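Local structure of DUF4276 family protein (2P62) at residues V95-E100 with Y134-L139; K149-L154 with T185-M190; I3-V8 with V61-E66. The protein is of unknown function but belongs to the Toprim-like clan, whose better-known members act on nucleic acids with the help of metal ions. One frame throughout, in Å; residues are numbered along the deposited sequence.

Contact 1. Residues V95-E100 with Y134-L139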
loop_
_atom_site.group_PDB
_atom_site.type_symbol
_atom_site.label_atom_id
_atom_site.label_comp_id
_atom_site.label_asym_id
_atom_site.label_seq_id
_atom_site.Cartn_x
_atom_site.Cartn_y
_atom_site.Cartn_z
ATOM N N VAL A 95 12.003 -16.833 2.351
ATOM C CA VAL A 95 10.598 -17.205 2.246
ATOM C C VAL A 95 9.979 -16.837 0.914
ATOM O O VAL A 95 10.072 -15.692 0.464
ATOM C CB VAL A 95 9.788 -16.536 3.366
ATOM C CG1 VAL A 95 8.294 -16.850 3.212
ATOM C CG2 VAL A 95 10.322 -17.015 4.721
ATOM N N ARG A 96 9.331 -17.818 0.297
ATOM C CA ARG A 96 8.695 -17.622 -0.995
ATOM C C ARG A 96 7.465 -18.506 -1.110
ATOM O O ARG A 96 7.436 -19.610 -0.567
ATOM C CB ARG A 96 9.672 -17.967 -2.131
ATOM C CG ARG A 96 9.073 -17.731 -3.517
ATOM C CD ARG A 96 10.042 -18.022 -4.644
ATOM N NE ARG A 96 10.218 -19.458 -4.874
ATOM C CZ ARG A 96 10.959 -19.974 -5.852
ATOM N NH1 ARG A 96 11.599 -19.180 -6.699
ATOM N NH2 ARG A 96 11.065 -21.285 -5.979
ATOM N N ASP A 97 6.441 -18.023 -1.803
ATOM C CA ASP A 97 5.242 -18.831 -1.984
ATOM C C ASP A 97 5.677 -20.116 -2.681
ATOM O O ASP A 97 6.637 -20.121 -3.454
ATOM C CB ASP A 97 4.211 -18.151 -2.897
ATOM C CG ASP A 97 3.632 -16.881 -2.311
ATOM O OD1 ASP A 97 3.517 -16.774 -1.067
ATOM O OD2 ASP A 97 3.254 -15.996 -3.116
ATOM N N VAL A 98 4.956 -21.193 -2.407
ATOM C CA VAL A 98 5.216 -22.480 -3.023
ATOM C C VAL A 98 4.929 -22.395 -4.529
ATOM O O VAL A 98 5.645 -22.980 -5.334
ATOM C CB VAL A 98 4.330 -23.561 -2.350
ATOM C CG1 VAL A 98 4.407 -24.871 -3.113
ATOM C CG2 VAL A 98 4.770 -23.752 -0.897
ATOM N N ASP A 99 3.889 -21.643 -4.890
ATOM C CA ASP A 99 3.454 -21.430 -6.281
ATOM C C ASP A 99 4.515 -20.983 -7.255
ATOM O O ASP A 99 4.574 -21.463 -8.385
ATOM C CB ASP A 99 2.383 -20.355 -6.345
ATOM C CG ASP A 99 1.076 -20.822 -5.839
ATOM O OD1 ASP A 99 0.183 -19.965 -5.660
ATOM O OD2 ASP A 99 0.940 -22.048 -5.627
ATOM N N GLU A 100 5.313 -20.016 -6.829
ATOM C CA GLU A 100 6.340 -19.461 -7.684
ATOM C C GLU A 100 7.479 -20.429 -7.933
ATOM O O GLU A 100 7.866 -21.196 -7.047
ATOM C CB GLU A 100 6.882 -18.165 -7.078
ATOM C CG GLU A 100 5.811 -17.217 -6.564
ATOM C CD GLU A 100 6.378 -15.864 -6.173
ATOM O OE1 GLU A 100 7.438 -15.823 -5.511
ATOM O OE2 GLU A 100 5.757 -14.840 -6.529
ATOM N N TYR A 134 12.217 -21.629 2.880
ATOM C CA TYR A 134 10.871 -21.969 3.307
ATOM C C TYR A 134 9.788 -21.584 2.311
ATOM O O TYR A 134 9.745 -20.454 1.831
ATOM C CB TYR A 134 10.594 -21.313 4.661
ATOM C CG TYR A 134 9.260 -21.669 5.265
ATOM C CD1 TYR A 134 8.136 -20.874 5.039
ATOM C CD2 TYR A 134 9.113 -22.817 6.047
ATOM C CE1 TYR A 134 6.894 -21.213 5.580
ATOM C CE2 TYR A 134 7.875 -23.166 6.589
ATOM C CZ TYR A 134 6.774 -22.360 6.353
ATOM O OH TYR A 134 5.556 -22.692 6.898
ATOM N N GLY A 135 8.916 -22.542 2.003
ATOM C CA GLY A 135 7.826 -22.290 1.078
ATOM C C GLY A 135 6.563 -21.946 1.848
ATOM O O GLY A 135 6.136 -22.721 2.700
ATOM N N MET A 136 5.971 -20.788 1.558
ATOM C CA MET A 136 4.758 -20.347 2.239
ATOM C C MET A 136 3.489 -20.850 1.552
ATOM O O MET A 136 3.407 -20.915 0.327
ATOM C CB MET A 136 4.723 -18.816 2.303
ATOM C CG MET A 136 3.495 -18.219 3.002
ATOM S SD MET A 136 3.452 -18.493 4.794
ATOM C CE MET A 136 4.924 -17.619 5.232
ATOM N N GLY A 137 2.499 -21.214 2.352
ATOM C CA GLY A 137 1.253 -21.690 1.787
ATOM C C GLY A 137 1.161 -23.192 1.612
ATOM O O GLY A 137 0.426 -23.663 0.748
ATOM N N ASN A 138 1.892 -23.959 2.414
ATOM C CA ASN A 138 1.823 -25.412 2.286
ATOM C C ASN A 138 0.672 -25.980 3.108
ATOM O O ASN A 138 0.865 -26.465 4.224
ATOM C CB ASN A 138 3.137 -26.069 2.715
ATOM C CG ASN A 138 3.890 -26.675 1.542
ATOM O OD1 ASN A 138 3.300 -27.370 0.707
ATOM N ND2 ASN A 138 5.198 -26.428 1.477
ATOM N N LEU A 139 -0.531 -25.903 2.555
ATOM C CA LEU A 139 -1.723 -26.418 3.224
ATOM C C LEU A 139 -2.818 -26.624 2.197
ATOM O O LEU A 139 -2.606 -26.401 1.008
ATOM C CB LEU A 139 -2.199 -25.459 4.339
ATOM C CG LEU A 139 -2.671 -24.002 4.129
ATOM C CD1 LEU A 139 -1.663 -23.244 3.273
ATOM C CD2 LEU A 139 -4.043 -23.963 3.485
#
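The ring of Tyr-134 meets Val-95 at its edge, with the methyl CG1 lying near the ring plane. Beyond the contact, the Tyr-134 hydroxyl hydrogen-bonds Asn-231 O. The other flat group is the guanidinium of Arg-96. The carbonyl O of Glu-100 lies over one face, nearer its edge than its centre, and Trp-107 makes a cation-pi contact with the same side chain. The two strand ends run parallel and are joined by three backbone hydrogen bonds. Arg-96 N gives to Tyr-134 O at 3.1 Å. Met-136 N gives to Arg-96 O at 2.8 Å. Val-98 N gives to Met-136 O at 3.2 Å. This last bond ties the loop after Asp-97 to the neighbouring strand. Val-95, Asp-97, Tyr-134 and Met-136 share one face of the sheet. There Met-136 CE reaches Val-95 CG1 at 4.0 Å, because its chain is bent at both chi2 and chi3 (70° and 62°). Phe-17 of helix 11-23 touches both side chains. Val-98 CG2 packs on Asn-138 ND2 at 3.6 Å, the two side chains crossing at about a right angle. Val-98 CG2 also lies 3.7 Å from Gly-135 C. A beta carbon on Gly-135 would press hard against this methyl. Asp-97 OD1 takes a hydrogen bond from Leu-152 N. Asp-97 and Asp-99 fit the DxD pattern of Toprim domains, which in relatives helps to hold metal ions. The chemistry is therefore split: backbone bonds and apolar side chains fix the strand ends, and acidic side chains gather where the strand gives way to the loop, consistent with a Toprim-like site.

Contact 2. Residues K149-L154 with T185-M190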
loop_
_atom_site.group_PDB
_atom_site.type_symbol
_atom_site.label_atom_id
_atom_site.label_comp_id
_atom_site.label_asym_id
_atom_site.label_seq_id
_atom_site.Cartn_x
_atom_site.Cartn_y
_atom_site.Cartn_z
ATOM N N LYS A 149 -4.194 -22.275 -4.627
ATOM C CA LYS A 149 -2.901 -21.671 -4.938
ATOM C C LYS A 149 -2.103 -21.527 -3.644
ATOM O O LYS A 149 -2.488 -20.785 -2.740
ATOM C CB LYS A 149 -3.100 -20.315 -5.622
ATOM C CG LYS A 149 -4.061 -20.387 -6.809
ATOM C CD LYS A 149 -4.166 -19.064 -7.573
ATOM C CE LYS A 149 -2.862 -18.721 -8.285
ATOM N NZ LYS A 149 -3.010 -17.515 -9.140
ATOM N N LYS A 150 -0.999 -22.264 -3.559
ATOM C CA LYS A 150 -0.161 -22.256 -2.370
ATOM C C LYS A 150 0.688 -21.000 -2.286
ATOM O O LYS A 150 1.662 -20.827 -3.023
ATOM C CB LYS A 150 0.717 -23.509 -2.342
ATOM C CG LYS A 150 -0.072 -24.814 -2.307
ATOM C CD LYS A 150 0.854 -25.988 -2.045
ATOM C CE LYS A 150 0.113 -27.317 -2.002
ATOM N NZ LYS A 150 -0.424 -27.697 -3.343
ATOM N N GLU A 151 0.303 -20.124 -1.365
ATOM C CA GLU A 151 0.984 -18.854 -1.175
ATOM C C GLU A 151 0.525 -18.209 0.118
ATOM O O GLU A 151 -0.377 -18.712 0.783
ATOM C CB GLU A 151 0.701 -17.929 -2.367
ATOM C CG GLU A 151 -0.774 -17.735 -2.705
ATOM C CD GLU A 151 -0.974 -16.900 -3.960
ATOM O OE1 GLU A 151 -0.305 -17.181 -4.980
ATOM O OE2 GLU A 151 -1.812 -15.974 -3.945
ATOM N N LEU A 152 1.156 -17.097 0.471
ATOM C CA LEU A 152 0.829 -16.375 1.696
ATOM C C LEU A 152 -0.670 -16.153 1.884
ATOM O O LEU A 152 -1.194 -16.298 2.988
ATOM C CB LEU A 152 1.555 -15.027 1.701
ATOM C CG LEU A 152 1.662 -14.161 2.965
ATOM C CD1 LEU A 152 0.775 -12.952 2.804
ATOM C CD2 LEU A 152 1.327 -14.951 4.226
ATOM N N GLU A 153 -1.366 -15.825 0.803
ATOM C CA GLU A 153 -2.788 -15.565 0.900
ATOM C C GLU A 153 -3.614 -16.811 1.232
ATOM O O GLU A 153 -4.633 -16.719 1.918
ATOM C CB GLU A 153 -3.270 -14.905 -0.390
ATOM C CG GLU A 153 -2.773 -13.463 -0.563
ATOM C CD GLU A 153 -1.304 -13.335 -0.992
ATOM O OE1 GLU A 153 -0.858 -12.171 -1.157
ATOM O OE2 GLU A 153 -0.603 -14.366 -1.172
ATOM N N LEU A 154 -3.162 -17.973 0.759
ATOM C CA LEU A 154 -3.854 -19.227 1.028
ATOM C C LEU A 154 -3.856 -19.482 2.538
ATOM O O LEU A 154 -4.859 -19.902 3.108
ATOM C CB LEU A 154 -3.176 -20.394 0.295
ATOM C CG LEU A 154 -4.052 -21.659 0.205
ATOM C CD1 LEU A 154 -5.265 -21.335 -0.647
ATOM C CD2 LEU A 154 -3.278 -22.833 -0.389
ATOM N N THR A 185 -9.425 -16.531 -6.466
ATOM C CA THR A 185 -8.040 -16.805 -6.075
ATOM C C THR A 185 -7.902 -16.475 -4.588
ATOM O O THR A 185 -8.747 -15.776 -4.019
ATOM C CB THR A 185 -7.023 -15.910 -6.805
ATOM O OG1 THR A 185 -7.311 -14.537 -6.515
ATOM C CG2 THR A 185 -7.051 -16.147 -8.299
ATOM N N PRO A 186 -6.851 -16.989 -3.931
ATOM C CA PRO A 186 -6.712 -16.661 -2.513
ATOM C C PRO A 186 -6.617 -15.143 -2.329
ATOM O O PRO A 186 -7.108 -14.604 -1.339
ATOM C CB PRO A 186 -5.437 -17.405 -2.103
ATOM C CG PRO A 186 -4.674 -17.545 -3.392
ATOM C CD PRO A 186 -5.780 -17.902 -4.366
ATOM N N LYS A 187 -5.999 -14.453 -3.288
ATOM C CA LYS A 187 -5.883 -13.000 -3.198
ATOM C C LYS A 187 -7.252 -12.341 -3.354
ATOM O O LYS A 187 -7.478 -11.247 -2.846
ATOM C CB LYS A 187 -4.920 -12.452 -4.254
ATOM C CG LYS A 187 -3.442 -12.698 -3.957
ATOM C CD LYS A 187 -2.583 -12.248 -5.132
ATOM C CE LYS A 187 -1.155 -12.795 -5.061
ATOM N NZ LYS A 187 -0.307 -12.115 -4.039
ATOM N N ASP A 188 -8.166 -12.995 -4.061
ATOM C CA ASP A 188 -9.504 -12.435 -4.207
ATOM C C ASP A 188 -10.170 -12.475 -2.824
ATOM O O ASP A 188 -10.811 -11.513 -2.402
ATOM C CB ASP A 188 -10.335 -13.256 -5.207
ATOM C CG ASP A 188 -10.017 -12.930 -6.669
ATOM O OD1 ASP A 188 -10.377 -13.754 -7.543
ATOM O OD2 ASP A 188 -9.430 -11.859 -6.953
ATOM N N VAL A 189 -10.001 -13.590 -2.117
ATOM C CA VAL A 189 -10.595 -13.761 -0.794
ATOM C C VAL A 189 -10.085 -12.692 0.164
ATOM O O VAL A 189 -10.784 -12.254 1.082
ATOM C CB VAL A 189 -10.264 -15.161 -0.200
ATOM C CG1 VAL A 189 -10.859 -15.291 1.200
ATOM C CG2 VAL A 189 -10.814 -16.262 -1.102
ATOM N N MET A 190 -8.851 -12.272 -0.057
ATOM C CA MET A 190 -8.259 -11.269 0.799
ATOM C C MET A 190 -9.082 -9.983 0.720
ATOM O O MET A 190 -9.224 -9.265 1.703
ATOM C CB MET A 190 -6.818 -11.033 0.365
ATOM C CG MET A 190 -5.816 -11.134 1.491
ATOM S SD MET A 190 -5.548 -12.730 2.246
ATOM C CE MET A 190 -6.818 -12.860 3.332
HETATM O O HOH W 1 -3.715 -15.558 -5.435
HETATM O O HOH W 2 1.169 -14.116 -2.873
#
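Pro-186 is met by side chains of four residues of 149-154. Pro-186 CD touches Lys-149 CD at 3.8 Å, the two side chains crossing at about a right angle. Pro-186 CB lies 3.7 Å from Glu-153 CB and also touches Leu-154 CD1. Met-190 adds its sulfur, with SD 4.0 Å from Glu-153 CG. The approach of Glu-151 is of another kind: its carboxylate oxygen OE2 lies 3.3 Å from the ring carbon Pro-186 CG.

The charged contact is the salt bridge of Lys-187 NZ with Glu-153 OE1, at 2.9 Å; as a hydrogen bond it is weak. The lysine bends at its end (chi4 -74°), which turns NZ to the carboxylate. Glu-151 OE2 stands 4.1 Å from Lys-187 NZ, too far for a salt bridge, but its charge probably adds to the pull on the ammonium group.

Two waters join the segments. One bridges Glu-153 OE2 and Lys-187 NZ, so both carboxylate oxygens are tied to the lysine. The other gives to Glu-151 OE2 and accepts weakly from Lys-187 N. An alanine in place of Glu-153 takes away the carboxylate, and would probably leave the Lys-187 ammonium without its salt-bridge mate and freer to turn, with a gap beside Met-190 SD.

Thr-185 and Asp-188 form a capping box: Asp-188 N gives to Thr-185 OG1 at 3.0 Å, and Thr-185 N gives to Asp-188 OD1.

The contact thus sets the first turn of helix 186-196 against that of helix 152-162. Leu-152 packs on helix 11-23. Lys-187 and Asp-188 touch Thr-200 and Ile-195 of the second subunit, respectively.

Contact 3. Residues I3-V8 with V61-E66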
loop_
_atom_site.group_PDB
_atom_site.type_symbol
_atom_site.label_atom_id
_atom_site.label_comp_id
_atom_site.label_asym_id
_atom_site.label_seq_id
_atom_site.Cartn_x
_atom_site.Cartn_y
_atom_site.Cartn_z
ATOM N N ILE A 3 22.750 -11.603 14.738
ATOM C CA ILE A 3 21.973 -11.114 13.614
ATOM C C ILE A 3 21.471 -12.238 12.733
ATOM O O ILE A 3 22.232 -13.130 12.364
ATOM C CB ILE A 3 22.795 -10.180 12.713
ATOM C CG1 ILE A 3 23.421 -9.050 13.522
ATOM C CG2 ILE A 3 21.891 -9.579 11.652
ATOM C CD1 ILE A 3 24.357 -8.224 12.700
ATOM N N LYS A 4 20.187 -12.174 12.397
ATOM C CA LYS A 4 19.548 -13.145 11.525
ATOM C C LYS A 4 18.876 -12.355 10.404
ATOM O O LYS A 4 18.214 -11.348 10.657
ATOM C CB LYS A 4 18.496 -13.945 12.289
ATOM C CG LYS A 4 19.031 -14.664 13.509
ATOM C CD LYS A 4 18.006 -15.632 14.048
ATOM C CE LYS A 4 18.511 -16.328 15.308
ATOM N NZ LYS A 4 17.511 -17.339 15.758
ATOM N N LEU A 5 19.061 -12.811 9.169
ATOM C CA LEU A 5 18.483 -12.153 8.005
ATOM C C LEU A 5 17.242 -12.890 7.493
ATOM O O LEU A 5 17.263 -14.106 7.277
ATOM C CB LEU A 5 19.534 -12.063 6.889
ATOM C CG LEU A 5 19.139 -11.396 5.566
ATOM C CD1 LEU A 5 18.720 -9.949 5.835
ATOM C CD2 LEU A 5 20.315 -11.438 4.587
ATOM N N ILE A 6 16.159 -12.140 7.316
ATOM C CA ILE A 6 14.906 -12.685 6.812
ATOM C C ILE A 6 14.570 -12.009 5.484
ATOM O O ILE A 6 14.377 -10.793 5.420
ATOM C CB ILE A 6 13.745 -12.462 7.802
ATOM C CG1 ILE A 6 14.109 -13.055 9.170
ATOM C CG2 ILE A 6 12.472 -13.107 7.246
ATOM C CD1 ILE A 6 12.987 -13.027 10.207
ATOM N N ILE A 7 14.518 -12.809 4.424
ATOM C CA ILE A 7 14.228 -12.309 3.087
ATOM C C ILE A 7 12.858 -12.761 2.602
ATOM O O ILE A 7 12.594 -13.957 2.490
ATOM C CB ILE A 7 15.275 -12.798 2.067
ATOM C CG1 ILE A 7 16.691 -12.480 2.572
ATOM C CG2 ILE A 7 15.012 -12.132 0.710
ATOM C CD1 ILE A 7 17.809 -13.069 1.719
ATOM N N VAL A 8 11.990 -11.796 2.325
ATOM C CA VAL A 8 10.646 -12.082 1.842
ATOM C C VAL A 8 10.464 -11.391 0.501
ATOM O O VAL A 8 11.321 -10.607 0.088
ATOM C CB VAL A 8 9.577 -11.574 2.829
ATOM C CG1 VAL A 8 9.684 -12.334 4.138
ATOM C CG2 VAL A 8 9.754 -10.084 3.064
ATOM N N VAL A 61 16.863 -8.867 10.810
ATOM C CA VAL A 61 16.890 -7.908 9.722
ATOM C C VAL A 61 16.013 -8.474 8.615
ATOM O O VAL A 61 16.347 -9.485 8.009
ATOM C CB VAL A 61 18.329 -7.707 9.205
ATOM C CG1 VAL A 61 18.336 -6.700 8.061
ATOM C CG2 VAL A 61 19.224 -7.212 10.349
ATOM N N ILE A 62 14.885 -7.823 8.368
ATOM C CA ILE A 62 13.939 -8.266 7.352
ATOM C C ILE A 62 13.994 -7.360 6.128
ATOM O O ILE A 62 13.903 -6.138 6.252
ATOM C CB ILE A 62 12.504 -8.235 7.908
ATOM C CG1 ILE A 62 12.465 -8.963 9.250
ATOM C CG2 ILE A 62 11.529 -8.859 6.919
ATOM C CD1 ILE A 62 11.145 -8.871 9.922
ATOM N N ILE A 63 14.139 -7.959 4.948
ATOM C CA ILE A 63 14.180 -7.195 3.704
ATOM C C ILE A 63 13.194 -7.777 2.705
ATOM O O ILE A 63 12.916 -8.975 2.730
ATOM C CB ILE A 63 15.585 -7.218 3.039
ATOM C CG1 ILE A 63 15.983 -8.651 2.697
ATOM C CG2 ILE A 63 16.616 -6.617 3.961
ATOM C CD1 ILE A 63 17.320 -8.753 1.997
ATOM N N HIS A 64 12.671 -6.924 1.828
ATOM C CA HIS A 64 11.733 -7.347 0.792
ATOM C C HIS A 64 11.948 -6.512 -0.468
ATOM O O HIS A 64 12.749 -5.576 -0.459
ATOM C CB HIS A 64 10.288 -7.184 1.257
ATOM C CG HIS A 64 9.840 -5.760 1.353
ATOM N ND1 HIS A 64 10.099 -4.967 2.451
ATOM C CD2 HIS A 64 9.160 -4.981 0.480
ATOM C CE1 HIS A 64 9.597 -3.763 2.250
ATOM N NE2 HIS A 64 9.022 -3.745 1.061
ATOM N N ALA A 65 11.221 -6.848 -1.536
ATOM C CA ALA A 65 11.317 -6.149 -2.825
ATOM C C ALA A 65 12.781 -5.974 -3.225
ATOM O O ALA A 65 13.181 -4.936 -3.762
ATOM C CB ALA A 65 10.617 -4.781 -2.744
ATOM N N GLU A 66 13.581 -6.997 -2.946
ATOM C CA GLU A 66 14.994 -6.949 -3.269
ATOM C C GLU A 66 15.197 -7.243 -4.754
ATOM O O GLU A 66 16.039 -6.626 -5.409
ATOM C CB GLU A 66 15.766 -7.964 -2.421
ATOM C CG GLU A 66 17.227 -7.592 -2.220
ATOM C CD GLU A 66 17.391 -6.340 -1.370
ATOM O OE1 GLU A 66 18.495 -5.752 -1.353
ATOM O OE2 GLU A 66 16.406 -5.950 -0.709
#
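Val-61 pairs with Leu-5, and its N gives a straight hydrogen bond to Lys-4 O at 2.8 Å (172°). Its two methyls part. Val-61 CG2 meets Ile-3 CG2 at 3.8 Å. Val-61 CG1 meets Leu-5 CD1 at 4.0 Å. Val-61 O accepts from Ile-6 N at 2.8 Å. Leu-5 CA also points a C-H at this oxygen, and Leu-5 CD1 comes close to it.

Ile-62 faces the other way, with Ile-6. Ile-62 CG1 touches Ile-6 CB at 4.0 Å, and its CA-H leans on Ile-6 O. Leu-21 of helix 11-23 packs on Ile-62. On the opposite face helix 71-84 meets Leu-5 and Ile-7, through Val-78 and Ile-71. The pair is thus a parallel piece of the central sheet, with helices on both faces in the alpha/beta manner expected of a Toprim-like domain. Strand 2-7 lies between 58-63 and 89-97.

Ile-63 N gives to Ile-6 O at 2.9 Å, and its own O accepts from Val-8 N. CG1 of Ile-63 stands between the backbone N and the carbonyl carbon (chi1 61°), which lays the branch beside Ile-7, the two side chains pointing the same way. Ile-63 CD1 lies 3.8 Å from Ile-7 CG1. Phe-44 and Pro-50, in loops, touch the Ile-63 side chain.

At His-64 the strand has ended. Val-8 CG2 is 3.5 Å from His-64 CB, and His-64 CA points its hydrogen at Val-8 O. The imidazole leads away from strand 2-7, and the His-64 side chain touches Lys-11.

Along the chain contact 3 comes first, then contact 1, then contact 2. Contacts 1 and 3 belong to one mixed sheet, where strands 2-7 and 89-97 are neighbours. Their centres are 16 Å apart, and Val-95 N probably bonds Ile-7 O. Contact 2 lies in the helical region that follows strand 129-136. Its centre is 11 Å from that of contact 1, and the two touch directly. Contacts 2 and 3 do not touch: their nearest atoms are about 8 Å apart. Contact 1 is therefore a place where the Toprim-like sheet meets the later helices. Contact 2, not contact 1, reaches the second subunit.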